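Local coordinates for protein oxidoreductase, NAD-binding (PDB 7BVJ) that oxidises the 3-position of UDP-N-acetylglucosamine to a ketone with NAD(+), a step in making the diaminoglucose unit found in some lipid A, at residues R16-K21 with A63-T68; A56-V61 with A83-L88; H111-I116 with N278-H283; A270-D275 with P285-G290. One frame throughout, in Å; residues are numbered along the deposited sequence.

In the fold
From the N terminus, contact 1 comes first: it closes 41 residues by setting helix 13-25 against strand 63-66, a central strand of the parallel Rossmann sheet. Contact 2 opens inside that loop and ends beyond it, so the two cross; it joins helix 54-59 to the chain entering strand 86-90, which neighbours 63-66. Strand 114-117, next in the sheet, starts contact 3, whose 161-residue loop includes every strand of the mixed eight-stranded sheet before helix 268-282 returns to the NAD-binding domain. Contact 4 is a short local closure between that helix and the loop following it. It crosses contact 3, and Cys-288 O receives Ile-116 N, tying the two together.

Contact 1: residues R16-K21 with A63-T68; sequences RFHAQK and AVSIVT. With NAD (nicotinamide-adenine-dinucleotide), chain E.
His-18 reaches from helix 13-25 to Ser-65 of strand 63-66 and to Val-67 just past it, inside the NAD-binding Rossmann fold, where this helix follows the glycine-rich turn and binds the dinucleotide through the backbone amides of His-13 and Leu-14 in its first turn. The polar part is a single hydrogen bond: ND1 of His-18 lies 2.8 Å from OG of Ser-65, and either may be the donor. The hydroxyl sits in the ring plane, and at 151° the bond is moderately bent. Both ring nitrogens are used, since NE2 goes to Glu-90, while Ser-65 OG is also bonded to Tyr-22; together these fix the rotation of the imidazole. The apolar part is a CH-pi contact. CG2 of Val-67 stands 3.8 Å from the centroid of the His-18 ring, almost straight above it at 6° from the normal. The ring gets there because CG of His-18 is turned away from its own carbonyl carbon, to lie beside the backbone N (chi1 -82°). A leucine at this position would probably leave Ser-65 OG and Glu-90 each without the ring nitrogen it meets. One residue past Val-67 the chain arrives at the cofactor: CG2 of Thr-68 touches N3A of the NAD adenine at 3.4 Å.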
loop_
_atom_site.group_PDB
_atom_site.type_symbol
_atom_site.label_atom_id
_atom_site.label_comp_id
_atom_site.label_asym_id
_atom_site.label_seq_id
_atom_site.Cartn_x
_atom_site.Cartn_y
_atom_site.Cartn_z
ATOM N N ARG A 16 1.833 -14.412 6.852
ATOM C CA ARG A 16 2.187 -14.818 8.205
ATOM C C ARG A 16 2.238 -13.621 9.153
ATOM O O ARG A 16 1.761 -13.706 10.288
ATOM C CB ARG A 16 3.521 -15.559 8.180
ATOM C CG ARG A 16 4.115 -15.806 9.544
ATOM C CD ARG A 16 5.247 -16.843 9.483
ATOM N NE ARG A 16 6.006 -16.920 10.731
ATOM C CZ ARG A 16 6.987 -16.083 11.063
ATOM N NH1 ARG A 16 7.328 -15.093 10.241
ATOM N NH2 ARG A 16 7.625 -16.231 12.219
ATOM N N PHE A 17 2.822 -12.501 8.712
ATOM C CA PHE A 17 2.852 -11.294 9.541
ATOM C C PHE A 17 1.443 -10.787 9.829
ATOM O O PHE A 17 1.141 -10.381 10.960
ATOM C CB PHE A 17 3.684 -10.196 8.862
ATOM C CG PHE A 17 5.144 -10.529 8.737
ATOM C CD1 PHE A 17 5.751 -10.584 7.501
ATOM C CD2 PHE A 17 5.903 -10.812 9.857
ATOM C CE1 PHE A 17 7.096 -10.909 7.382
ATOM C CE2 PHE A 17 7.247 -11.136 9.746
ATOM C CZ PHE A 17 7.843 -11.189 8.508
ATOM N N HIS A 18 0.576 -10.786 8.810
ATOM C CA HIS A 18 -0.830 -10.463 9.056
ATOM C C HIS A 18 -1.395 -11.332 10.172
ATOM O O HIS A 18 -2.092 -10.842 11.078
ATOM C CB HIS A 18 -1.671 -10.667 7.805
ATOM C CG HIS A 18 -1.639 -9.532 6.835
ATOM N ND1 HIS A 18 -2.755 -8.785 6.533
ATOM C CD2 HIS A 18 -0.655 -9.079 6.027
ATOM C CE1 HIS A 18 -2.456 -7.908 5.599
ATOM N NE2 HIS A 18 -1.185 -8.062 5.279
ATOM N N ALA A 19 -1.115 -12.638 10.100
ATOM C CA ALA A 19 -1.650 -13.581 11.083
ATOM C C ALA A 19 -1.121 -13.291 12.487
ATOM O O ALA A 19 -1.875 -13.362 13.472
ATOM C CB ALA A 19 -1.320 -15.018 10.665
ATOM N N GLN A 20 0.173 -12.960 12.599
ATOM C CA GLN A 20 0.737 -12.597 13.901
ATOM C C GLN A 20 0.006 -11.398 14.495
ATOM O O GLN A 20 -0.336 -11.394 15.690
ATOM C CB GLN A 20 2.235 -12.291 13.785
ATOM C CG GLN A 20 3.105 -13.461 13.321
ATOM C CD GLN A 20 4.586 -13.118 13.220
ATOM O OE1 GLN A 20 4.976 -11.945 13.267
ATOM N NE2 GLN A 20 5.420 -14.143 13.083
ATOM N N LYS A 21 -0.254 -10.375 13.672
ATOM C CA LYS A 21 -0.953 -9.189 14.181
ATOM C C LYS A 21 -2.351 -9.548 14.671
ATOM O O LYS A 21 -2.763 -9.163 15.782
ATOM C CB LYS A 21 -1.034 -8.095 13.102
ATOM C CG LYS A 21 0.286 -7.670 12.484
ATOM C CD LYS A 21 1.442 -7.802 13.469
ATOM C CE LYS A 21 2.527 -6.791 13.192
ATOM N NZ LYS A 21 3.651 -7.375 12.427
ATOM N N ALA A 63 -13.828 -11.221 9.908
ATOM C CA ALA A 63 -12.979 -10.512 8.955
ATOM C C ALA A 63 -11.767 -11.351 8.583
ATOM O O ALA A 63 -11.286 -12.169 9.371
ATOM C CB ALA A 63 -12.500 -9.152 9.504
ATOM N N VAL A 64 -11.263 -11.131 7.374
ATOM C CA VAL A 64 -10.031 -11.779 6.959
ATOM C C VAL A 64 -9.099 -10.770 6.305
ATOM O O VAL A 64 -9.526 -9.754 5.737
ATOM C CB VAL A 64 -10.279 -12.949 5.983
ATOM C CG1 VAL A 64 -11.158 -14.014 6.621
ATOM C CG2 VAL A 64 -10.896 -12.415 4.700
ATOM N N SER A 65 -7.810 -11.072 6.388
ATOM C CA SER A 65 -6.841 -10.549 5.435
ATOM C C SER A 65 -6.650 -11.545 4.288
ATOM O O SER A 65 -6.571 -12.757 4.507
ATOM C CB SER A 65 -5.499 -10.259 6.118
ATOM O OG SER A 65 -5.545 -9.022 6.834
ATOM N N ILE A 66 -6.597 -11.021 3.068
ATOM C CA ILE A 66 -6.355 -11.802 1.856
ATOM C C ILE A 66 -4.972 -11.424 1.349
ATOM O O ILE A 66 -4.746 -10.292 0.890
ATOM C CB ILE A 66 -7.428 -11.556 0.791
ATOM C CG1 ILE A 66 -8.744 -12.207 1.211
ATOM C CG2 ILE A 66 -6.986 -12.078 -0.545
ATOM C CD1 ILE A 66 -9.937 -11.645 0.481
ATOM N N VAL A 67 -4.033 -12.365 1.486
ATOM C CA VAL A 67 -2.629 -12.126 1.182
ATOM C C VAL A 67 -2.141 -13.169 0.177
ATOM O O VAL A 67 -1.035 -13.708 0.307
ATOM C CB VAL A 67 -1.772 -12.110 2.460
ATOM C CG1 VAL A 67 -0.477 -11.348 2.192
ATOM C CG2 VAL A 67 -2.538 -11.472 3.618
ATOM N N THR A 68 -3.002 -13.526 -0.769
ATOM C CA THR A 68 -2.687 -14.456 -1.843
ATOM C C THR A 68 -2.115 -13.694 -3.039
ATOM O O THR A 68 -2.065 -12.459 -3.032
ATOM C CB THR A 68 -3.951 -15.223 -2.208
ATOM O OG1 THR A 68 -4.972 -14.287 -2.585
ATOM C CG2 THR A 68 -4.425 -16.075 -1.000
HETATM P PA NAD E . 4.117 -15.494 -1.210
HETATM O O1A NAD E . 3.819 -16.314 -2.416
HETATM O O2A NAD E . 5.216 -15.635 -0.190
HETATM O O5B NAD E . 2.717 -15.906 -0.247
HETATM C C5B NAD E . 1.733 -16.390 -1.130
HETATM C C4B NAD E . 0.848 -17.399 -0.390
HETATM O O4B NAD E . -0.400 -17.505 -1.031
HETATM C C3B NAD E . 1.550 -18.759 -0.520
HETATM O O3B NAD E . 1.589 -19.227 0.779
HETATM C C2B NAD E . 0.592 -19.575 -1.405
HETATM O O2B NAD E . 0.538 -20.942 -1.006
HETATM C C1B NAD E . -0.730 -18.896 -1.043
HETATM N N9A NAD E . -1.767 -19.020 -2.059
HETATM C C8A NAD E . -1.697 -18.953 -3.434
HETATM N N7A NAD E . -2.885 -19.075 -4.024
HETATM C C5A NAD E . -3.780 -19.224 -2.988
HETATM C C6A NAD E . -5.188 -19.400 -2.959
HETATM N N6A NAD E . -5.901 -19.447 -4.139
HETATM N N1A NAD E . -5.829 -19.529 -1.762
HETATM C C2A NAD E . -5.045 -19.481 -0.631
HETATM N N3A NAD E . -3.711 -19.314 -0.509
HETATM C C4A NAD E . -3.104 -19.194 -1.734
HETATM O O3 NAD E . 4.159 -13.892 -1.452
HETATM P PN NAD E . 3.968 -12.882 -0.223
HETATM O O1N NAD E . 3.203 -13.249 1.023
HETATM O O2N NAD E . 5.208 -12.068 -0.378
HETATM O O5D NAD E . 2.843 -11.637 -0.862
#

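Contact 2: residues A56-V61 with A83-L88; sequences ALLAEV and AGVHCL
Leu-58, in the last turn of helix 54-59, and Val-61 just after it close on Ala-83 and Val-85 in the Rossmann fold, where the chain leaves helix 73-82 and heads into strand 86-90. Most of the contact is apolar. CD2 of Leu-58 points into the fork of Val-85 and lies 3.7 Å from its CG2, with CG1 just as near. CG2 of Val-61 reaches the same CG1 of Val-85 at 4.0 Å. The fork is presented this way because Val-85 holds CG1 opposite its backbone N (chi1 169°), with CG2 beside that N. An alanine in its place would probably open a gap between the two segments, with the end of Leu-58 freer to turn. Nearer the surface, the CB atoms of Leu-58 and Ala-83 approach to 4.1 Å.

Backbone geometry sets up the turn. Gly-84, with positive phi, is the C-prime residue of a Schellman motif that ends helix 73-82: Val-85 N bonds back to Ala-80 O and Gly-84 N to Met-81 O. Polar bridging across the contact is left to one water, which donates to Leu-58 O at 3.1 Å and to Ala-83 O at 2.9 Å.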
loop_
_atom_site.group_PDB
_atom_site.type_symbol
_atom_site.label_atom_id
_atom_site.label_comp_id
_atom_site.label_asym_id
_atom_site.label_seq_id
_atom_site.Cartn_x
_atom_site.Cartn_y
_atom_site.Cartn_z
ATOM N N ALA A 56 -14.330 -23.263 5.262
ATOM C CA ALA A 56 -14.421 -23.556 6.688
ATOM C C ALA A 56 -13.774 -22.461 7.519
ATOM O O ALA A 56 -14.223 -22.173 8.639
ATOM C CB ALA A 56 -13.785 -24.911 6.996
ATOM N N LEU A 57 -12.701 -21.854 7.003
ATOM C CA LEU A 57 -12.218 -20.606 7.582
ATOM C C LEU A 57 -13.337 -19.570 7.621
ATOM O O LEU A 57 -13.653 -19.020 8.674
ATOM C CB LEU A 57 -11.018 -20.077 6.789
ATOM C CG LEU A 57 -10.344 -18.813 7.355
ATOM C CD1 LEU A 57 -8.845 -18.810 7.033
ATOM C CD2 LEU A 57 -10.987 -17.566 6.822
ATOM N N LEU A 58 -13.946 -19.294 6.466
ATOM C CA LEU A 58 -14.921 -18.213 6.403
ATOM C C LEU A 58 -16.104 -18.467 7.338
ATOM O O LEU A 58 -16.668 -17.516 7.891
ATOM C CB LEU A 58 -15.372 -18.009 4.957
ATOM C CG LEU A 58 -14.275 -17.360 4.098
ATOM C CD1 LEU A 58 -14.554 -17.533 2.623
ATOM C CD2 LEU A 58 -14.104 -15.863 4.453
ATOM N N ALA A 59 -16.472 -19.736 7.553
ATOM C CA ALA A 59 -17.573 -20.037 8.477
ATOM C C ALA A 59 -17.281 -19.611 9.914
ATOM O O ALA A 59 -18.221 -19.377 10.675
ATOM C CB ALA A 59 -17.906 -21.535 8.448
ATOM N N GLU A 60 -16.012 -19.493 10.302
ATOM C CA GLU A 60 -15.623 -19.237 11.683
ATOM C C GLU A 60 -15.125 -17.809 11.946
ATOM O O GLU A 60 -14.589 -17.558 13.030
ATOM C CB GLU A 60 -14.533 -20.230 12.117
ATOM C CG GLU A 60 -14.913 -21.721 12.008
ATOM C CD GLU A 60 -15.439 -22.329 13.309
ATOM O OE1 GLU A 60 -15.655 -21.589 14.295
ATOM O OE2 GLU A 60 -15.636 -23.565 13.344
ATOM N N VAL A 61 -15.253 -16.870 11.000
ATOM C CA VAL A 61 -14.698 -15.528 11.189
ATOM C C VAL A 61 -15.658 -14.446 10.726
ATOM O O VAL A 61 -16.578 -14.681 9.939
ATOM C CB VAL A 61 -13.365 -15.299 10.442
ATOM C CG1 VAL A 61 -12.310 -16.286 10.870
ATOM C CG2 VAL A 61 -13.609 -15.335 8.933
ATOM N N ALA A 83 -19.738 -14.888 1.682
ATOM C CA ALA A 83 -19.938 -15.365 3.040
ATOM C C ALA A 83 -20.142 -14.235 4.052
ATOM O O ALA A 83 -20.039 -14.477 5.260
ATOM C CB ALA A 83 -18.743 -16.219 3.465
ATOM N N GLY A 84 -20.418 -13.016 3.592
ATOM C CA GLY A 84 -20.644 -11.903 4.508
ATOM C C GLY A 84 -19.462 -11.588 5.395
ATOM O O GLY A 84 -19.652 -11.136 6.530
ATOM N N VAL A 85 -18.239 -11.819 4.913
ATOM C CA VAL A 85 -17.019 -11.626 5.691
ATOM C C VAL A 85 -16.307 -10.366 5.183
ATOM O O VAL A 85 -16.078 -10.215 3.975
ATOM C CB VAL A 85 -16.113 -12.874 5.611
ATOM C CG1 VAL A 85 -14.713 -12.600 6.187
ATOM C CG2 VAL A 85 -16.768 -14.084 6.336
ATOM N N HIS A 86 -15.974 -9.457 6.100
ATOM C CA HIS A 86 -15.222 -8.255 5.737
ATOM C C HIS A 86 -13.796 -8.617 5.305
ATOM O O HIS A 86 -13.223 -9.621 5.750
ATOM C CB HIS A 86 -15.162 -7.277 6.909
ATOM C CG HIS A 86 -16.477 -7.029 7.592
ATOM N ND1 HIS A 86 -17.389 -6.093 7.154
ATOM C CD2 HIS A 86 -17.004 -7.557 8.721
ATOM C CE1 HIS A 86 -18.437 -6.081 7.960
ATOM N NE2 HIS A 86 -18.221 -6.953 8.927
ATOM N N CYS A 87 -13.202 -7.771 4.450
ATOM C CA CYS A 87 -11.938 -8.099 3.787
ATOM C C CYS A 87 -10.938 -6.953 3.834
ATOM O O CYS A 87 -11.259 -5.819 3.454
ATOM C CB CYS A 87 -12.179 -8.469 2.312
ATOM S SG CYS A 87 -13.081 -9.963 2.091
ATOM N N LEU A 88 -9.728 -7.260 4.283
ATOM C CA LEU A 88 -8.547 -6.434 4.041
ATOM C C LEU A 88 -7.693 -7.158 2.984
ATOM O O LEU A 88 -7.143 -8.233 3.249
ATOM C CB LEU A 88 -7.777 -6.189 5.347
ATOM C CG LEU A 88 -6.325 -5.700 5.293
ATOM C CD1 LEU A 88 -6.224 -4.382 4.530
ATOM C CD2 LEU A 88 -5.724 -5.570 6.680
HETATM O O HOH W 1 -19.559 -16.739 6.945
#

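Contact 3: residues H111-I116 with N278-H283; sequences HLVLAI and NAIAAH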
loop_
_atom_site.group_PDB
_atom_site.type_symbol
_atom_site.label_atom_id
_atom_site.label_comp_id
_atom_site.label_asym_id
_atom_site.label_seq_id
_atom_site.Cartn_x
_atom_site.Cartn_y
_atom_site.Cartn_z
ATOM N N HIS A 111 -22.928 -4.557 2.584
ATOM C CA HIS A 111 -22.602 -3.677 3.701
ATOM C C HIS A 111 -21.378 -4.201 4.456
ATOM O O HIS A 111 -21.376 -4.332 5.680
ATOM C CB HIS A 111 -23.804 -3.494 4.637
ATOM C CG HIS A 111 -25.009 -2.904 3.968
ATOM N ND1 HIS A 111 -26.219 -3.562 3.894
ATOM C CD2 HIS A 111 -25.191 -1.714 3.343
ATOM C CE1 HIS A 111 -27.093 -2.805 3.253
ATOM N NE2 HIS A 111 -26.495 -1.679 2.906
ATOM N N LEU A 112 -20.319 -4.489 3.701
ATOM C CA LEU A 112 -19.061 -4.999 4.225
ATOM C C LEU A 112 -17.983 -3.927 4.129
ATOM O O LEU A 112 -18.014 -3.071 3.240
ATOM C CB LEU A 112 -18.610 -6.247 3.452
ATOM C CG LEU A 112 -19.502 -7.491 3.567
ATOM C CD1 LEU A 112 -18.950 -8.654 2.712
ATOM C CD2 LEU A 112 -19.669 -7.879 5.036
ATOM N N VAL A 113 -17.027 -3.977 5.056
ATOM C CA VAL A 113 -15.857 -3.105 4.975
ATOM C C VAL A 113 -14.864 -3.732 4.012
ATOM O O VAL A 113 -14.524 -4.918 4.124
ATOM C CB VAL A 113 -15.222 -2.887 6.361
ATOM C CG1 VAL A 113 -13.849 -2.254 6.219
ATOM C CG2 VAL A 113 -16.119 -2.008 7.228
ATOM N N LEU A 114 -14.407 -2.941 3.058
ATOM C CA LEU A 114 -13.436 -3.360 2.064
ATOM C C LEU A 114 -12.235 -2.439 2.210
ATOM O O LEU A 114 -12.344 -1.229 1.984
ATOM C CB LEU A 114 -14.052 -3.292 0.668
ATOM C CG LEU A 114 -13.233 -3.469 -0.602
ATOM C CD1 LEU A 114 -12.425 -4.771 -0.576
ATOM C CD2 LEU A 114 -14.191 -3.444 -1.777
ATOM N N ALA A 115 -11.108 -3.000 2.632
ATOM C CA ALA A 115 -9.878 -2.251 2.805
ATOM C C ALA A 115 -8.788 -2.877 1.947
ATOM O O ALA A 115 -8.742 -4.102 1.771
ATOM C CB ALA A 115 -9.454 -2.201 4.277
ATOM N N ILE A 116 -7.934 -2.027 1.388
ATOM C CA ILE A 116 -6.780 -2.454 0.610
ATOM C C ILE A 116 -5.536 -2.151 1.433
ATOM O O ILE A 116 -5.443 -1.090 2.060
ATOM C CB ILE A 116 -6.724 -1.756 -0.766
ATOM C CG1 ILE A 116 -8.093 -1.774 -1.445
ATOM C CG2 ILE A 116 -5.710 -2.438 -1.679
ATOM C CD1 ILE A 116 -8.718 -3.166 -1.561
ATOM N N ASN A 278 -11.299 -1.664 13.579
ATOM C CA ASN A 278 -12.071 -0.560 14.143
ATOM C C ASN A 278 -13.109 -0.072 13.154
ATOM O O ASN A 278 -14.219 0.285 13.547
ATOM C CB ASN A 278 -11.151 0.582 14.562
ATOM C CG ASN A 278 -10.318 0.228 15.760
ATOM O OD1 ASN A 278 -10.718 -0.597 16.581
ATOM N ND2 ASN A 278 -9.148 0.834 15.869
ATOM N N ALA A 279 -12.778 -0.066 11.866
ATOM C CA ALA A 279 -13.761 0.362 10.878
ATOM C C ALA A 279 -14.965 -0.561 10.886
ATOM O O ALA A 279 -16.113 -0.106 10.794
ATOM C CB ALA A 279 -13.128 0.406 9.493
ATOM N N ILE A 280 -14.722 -1.870 10.986
ATOM C CA ILE A 280 -15.852 -2.799 11.072
ATOM C C ILE A 280 -16.681 -2.503 12.312
ATOM O O ILE A 280 -17.910 -2.371 12.242
ATOM C CB ILE A 280 -15.377 -4.263 11.071
ATOM C CG1 ILE A 280 -14.788 -4.645 9.717
ATOM C CG2 ILE A 280 -16.544 -5.185 11.454
ATOM C CD1 ILE A 280 -13.795 -5.824 9.771
ATOM N N ALA A 281 -16.005 -2.362 13.464
ATOM C CA ALA A 281 -16.684 -2.337 14.763
ATOM C C ALA A 281 -17.338 -0.994 15.099
ATOM O O ALA A 281 -18.309 -0.965 15.859
ATOM C CB ALA A 281 -15.692 -2.720 15.869
ATOM N N ALA A 282 -16.843 0.117 14.558
ATOM C CA ALA A 282 -17.425 1.425 14.811
ATOM C C ALA A 282 -18.182 2.001 13.621
ATOM O O ALA A 282 -18.800 3.056 13.761
ATOM C CB ALA A 282 -16.332 2.423 15.231
ATOM N N HIS A 283 -18.154 1.344 12.463
ATOM C CA HIS A 283 -18.677 1.920 11.225
ATOM C C HIS A 283 -18.023 3.273 10.922
ATOM O O HIS A 283 -18.682 4.223 10.493
ATOM C CB HIS A 283 -20.202 2.045 11.269
ATOM C CG HIS A 283 -20.898 0.820 11.777
ATOM N ND1 HIS A 283 -20.365 -0.446 11.660
ATOM C CD2 HIS A 283 -22.079 0.671 12.420
ATOM C CE1 HIS A 283 -21.188 -1.322 12.208
ATOM N NE2 HIS A 283 -22.236 -0.671 12.675
#
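Val-113 meets Ala-279 and Ile-280 aliphatic to aliphatic, with no ring face or edge wedged between them; two imidazoles lie at the borders. One is that of His-283, just past the helix end, whose ND1 turns back to Ile-280 O at 3.2 Å in a weak, strongly bent bond (121°). The second is that of His-86 on the neighbouring strand. Its ND1 accepts the backbone N-H of Val-113, and CB of His-86 packs against CD1 of Ile-280, so this one histidine touches both Val-113 and Ile-280. Between these borders, Val-113 offers its branch point. CB of Val-113 comes 3.8 Å from CG1 of Ile-280, and CG2 of the same valine lies at 3.9 Å from that CG1. With CG1 of Ile-280 swung away from its carbonyl carbon, to the side of the backbone N (chi1 -68°), the chain passes across the valine.

In fold terms, Val-113 leads into strand 114-117, the outermost strand of the parallel Rossmann sheet at this side, and helix 268-282 comes back from beyond the mixed-sheet region to pack against it. This is how the late part of the chain covers the NAD-binding domain here. The second, looser touch is on the preceding residue of the helix, where CG1 of Val-113 stands 4.3 Å from CB of Ala-279. CG2 of Val-113 also approaches the backbone, lying 4.0 Å from Ala-279 O.

Contact 4: residues A270-D275 with P285-G290; sequences AAEIED and PVFCDG
Phe-287 pushes its ring between two carboxylates of helix 268-282, Asp-275 and Glu-272, which are turned against it quite differently. The Asp-275 carboxylate stands nearly upright to the ring, the planes 86° apart, and its OD1 sits in the ring plane at the edge, 3.4 Å from CD1 of Phe-287. The Glu-272 carboxylate is inclined by 41°. Its OE1 comes obliquely to the far end of the ring, 3.0 Å from CZ, and the glutamate's aliphatic CG is close as well, at 3.3 Å from the same CZ, so the packing at that corner is tight. The in-plane approach of Asp-275 OD1, toward the C-H edge, is probably electrostatically favourable.

Asp-275 does more than border the ring. Its OD1 takes the backbone N-H of Phe-287 at 2.9 Å, arriving on the syn side but well tilted out of the carboxylate plane. With CG opposite the backbone N (chi1 -177°), the aspartate extends from the helix to this amide.

The residues gripped here form the connection that turns the chain from helix 268-282 into helix 290-312, beside the Rossmann sheet of this Gfo/Idh/MocA-family enzyme. Cys-288 bonds by its backbone to Ile-116 of strand 114-117, and Asp-289 N-caps the next helix through OD1 to Ala-292 N. At the start of the connection, Val-286 lays its CG2 against OD1 of Asp-275 at 3.3 Å, so a methyl and an amide share that one oxygen.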
loop_
_atom_site.group_PDB
_atom_site.type_symbol
_atom_site.label_atom_id
_atom_site.label_comp_id
_atom_site.label_asym_id
_atom_site.label_seq_id
_atom_site.Cartn_x
_atom_site.Cartn_y
_atom_site.Cartn_z
ATOM N N ALA A 270 0.432 -3.731 12.040
ATOM C CA ALA A 270 -0.470 -3.725 13.193
ATOM C C ALA A 270 -1.412 -2.523 13.160
ATOM O O ALA A 270 -2.600 -2.651 13.464
ATOM C CB ALA A 270 0.329 -3.730 14.501
ATOM N N ALA A 271 -0.887 -1.341 12.822
ATOM C CA ALA A 271 -1.720 -0.139 12.748
ATOM C C ALA A 271 -2.814 -0.297 11.700
ATOM O O ALA A 271 -3.981 0.032 11.933
ATOM C CB ALA A 271 -0.839 1.077 12.418
ATOM N N GLU A 272 -2.439 -0.799 10.529
ATOM C CA GLU A 272 -3.380 -0.971 9.430
ATOM C C GLU A 272 -4.450 -2.011 9.788
ATOM O O GLU A 272 -5.642 -1.836 9.488
ATOM C CB GLU A 272 -2.554 -1.336 8.184
ATOM C CG GLU A 272 -3.228 -1.880 6.957
ATOM C CD GLU A 272 -2.243 -2.003 5.763
ATOM O OE1 GLU A 272 -2.250 -1.160 4.837
ATOM O OE2 GLU A 272 -1.431 -2.942 5.764
ATOM N N ILE A 273 -4.065 -3.059 10.508
ATOM C CA ILE A 273 -5.047 -4.082 10.842
ATOM C C ILE A 273 -5.978 -3.585 11.939
ATOM O O ILE A 273 -7.201 -3.802 11.883
ATOM C CB ILE A 273 -4.335 -5.398 11.207
ATOM C CG1 ILE A 273 -3.908 -6.091 9.909
ATOM C CG2 ILE A 273 -5.253 -6.316 12.036
ATOM C CD1 ILE A 273 -3.009 -7.303 10.102
ATOM N N GLU A 274 -5.433 -2.883 12.939
ATOM C CA GLU A 274 -6.311 -2.306 13.953
ATOM C C GLU A 274 -7.287 -1.324 13.328
ATOM O O GLU A 274 -8.464 -1.282 13.707
ATOM C CB GLU A 274 -5.524 -1.619 15.068
ATOM C CG GLU A 274 -6.473 -1.108 16.159
ATOM C CD GLU A 274 -5.787 -0.383 17.296
ATOM O OE1 GLU A 274 -4.629 -0.716 17.615
ATOM O OE2 GLU A 274 -6.420 0.525 17.874
ATOM N N ASP A 275 -6.828 -0.546 12.348
ATOM C CA ASP A 275 -7.730 0.384 11.682
ATOM C C ASP A 275 -8.854 -0.360 10.953
ATOM O O ASP A 275 -10.029 0.013 11.059
ATOM C CB ASP A 275 -6.927 1.273 10.738
ATOM C CG ASP A 275 -7.774 2.308 10.062
ATOM O OD1 ASP A 275 -8.463 1.939 9.092
ATOM O OD2 ASP A 275 -7.758 3.490 10.487
ATOM N N PRO A 285 -14.810 5.244 8.658
ATOM C CA PRO A 285 -14.137 4.953 7.384
ATOM C C PRO A 285 -12.729 4.414 7.583
ATOM O O PRO A 285 -11.988 4.833 8.475
ATOM C CB PRO A 285 -14.131 6.309 6.666
ATOM C CG PRO A 285 -14.267 7.319 7.768
ATOM C CD PRO A 285 -15.151 6.674 8.781
ATOM N N VAL A 286 -12.370 3.465 6.733
ATOM C CA VAL A 286 -11.109 2.763 6.861
ATOM C C VAL A 286 -9.996 3.562 6.177
ATOM O O VAL A 286 -10.244 4.426 5.339
ATOM C CB VAL A 286 -11.276 1.348 6.271
ATOM C CG1 VAL A 286 -11.156 1.374 4.730
ATOM C CG2 VAL A 286 -10.339 0.362 6.917
ATOM N N PHE A 287 -8.742 3.282 6.559
ATOM C CA PHE A 287 -7.618 4.094 6.083
ATOM C C PHE A 287 -7.485 4.072 4.556
ATOM O O PHE A 287 -7.052 5.070 3.958
ATOM C CB PHE A 287 -6.310 3.610 6.708
ATOM C CG PHE A 287 -5.829 2.329 6.107
ATOM C CD1 PHE A 287 -6.412 1.117 6.480
ATOM C CD2 PHE A 287 -4.855 2.329 5.116
ATOM C CE1 PHE A 287 -6.006 -0.062 5.901
ATOM C CE2 PHE A 287 -4.446 1.144 4.531
ATOM C CZ PHE A 287 -5.029 -0.047 4.921
ATOM N N CYS A 288 -7.820 2.955 3.905
ATOM C CA CYS A 288 -7.814 2.912 2.444
ATOM C C CYS A 288 -8.878 1.922 2.008
ATOM O O CYS A 288 -8.717 0.715 2.232
ATOM C CB CYS A 288 -6.442 2.523 1.898
ATOM S SG CYS A 288 -6.383 2.337 0.099
ATOM N N ASP A 289 -9.945 2.418 1.372
ATOM C CA ASP A 289 -11.039 1.530 1.008
ATOM C C ASP A 289 -10.903 1.061 -0.439
ATOM O O ASP A 289 -9.939 1.392 -1.133
ATOM C CB ASP A 289 -12.390 2.198 1.285
ATOM C CG ASP A 289 -12.743 3.318 0.297
ATOM O OD1 ASP A 289 -12.007 3.579 -0.683
ATOM O OD2 ASP A 289 -13.799 3.949 0.519
ATOM N N GLY A 290 -11.891 0.278 -0.892
ATOM C CA GLY A 290 -11.868 -0.238 -2.252
ATOM C C GLY A 290 -11.803 0.856 -3.305
ATOM O O GLY A 290 -11.102 0.719 -4.314
#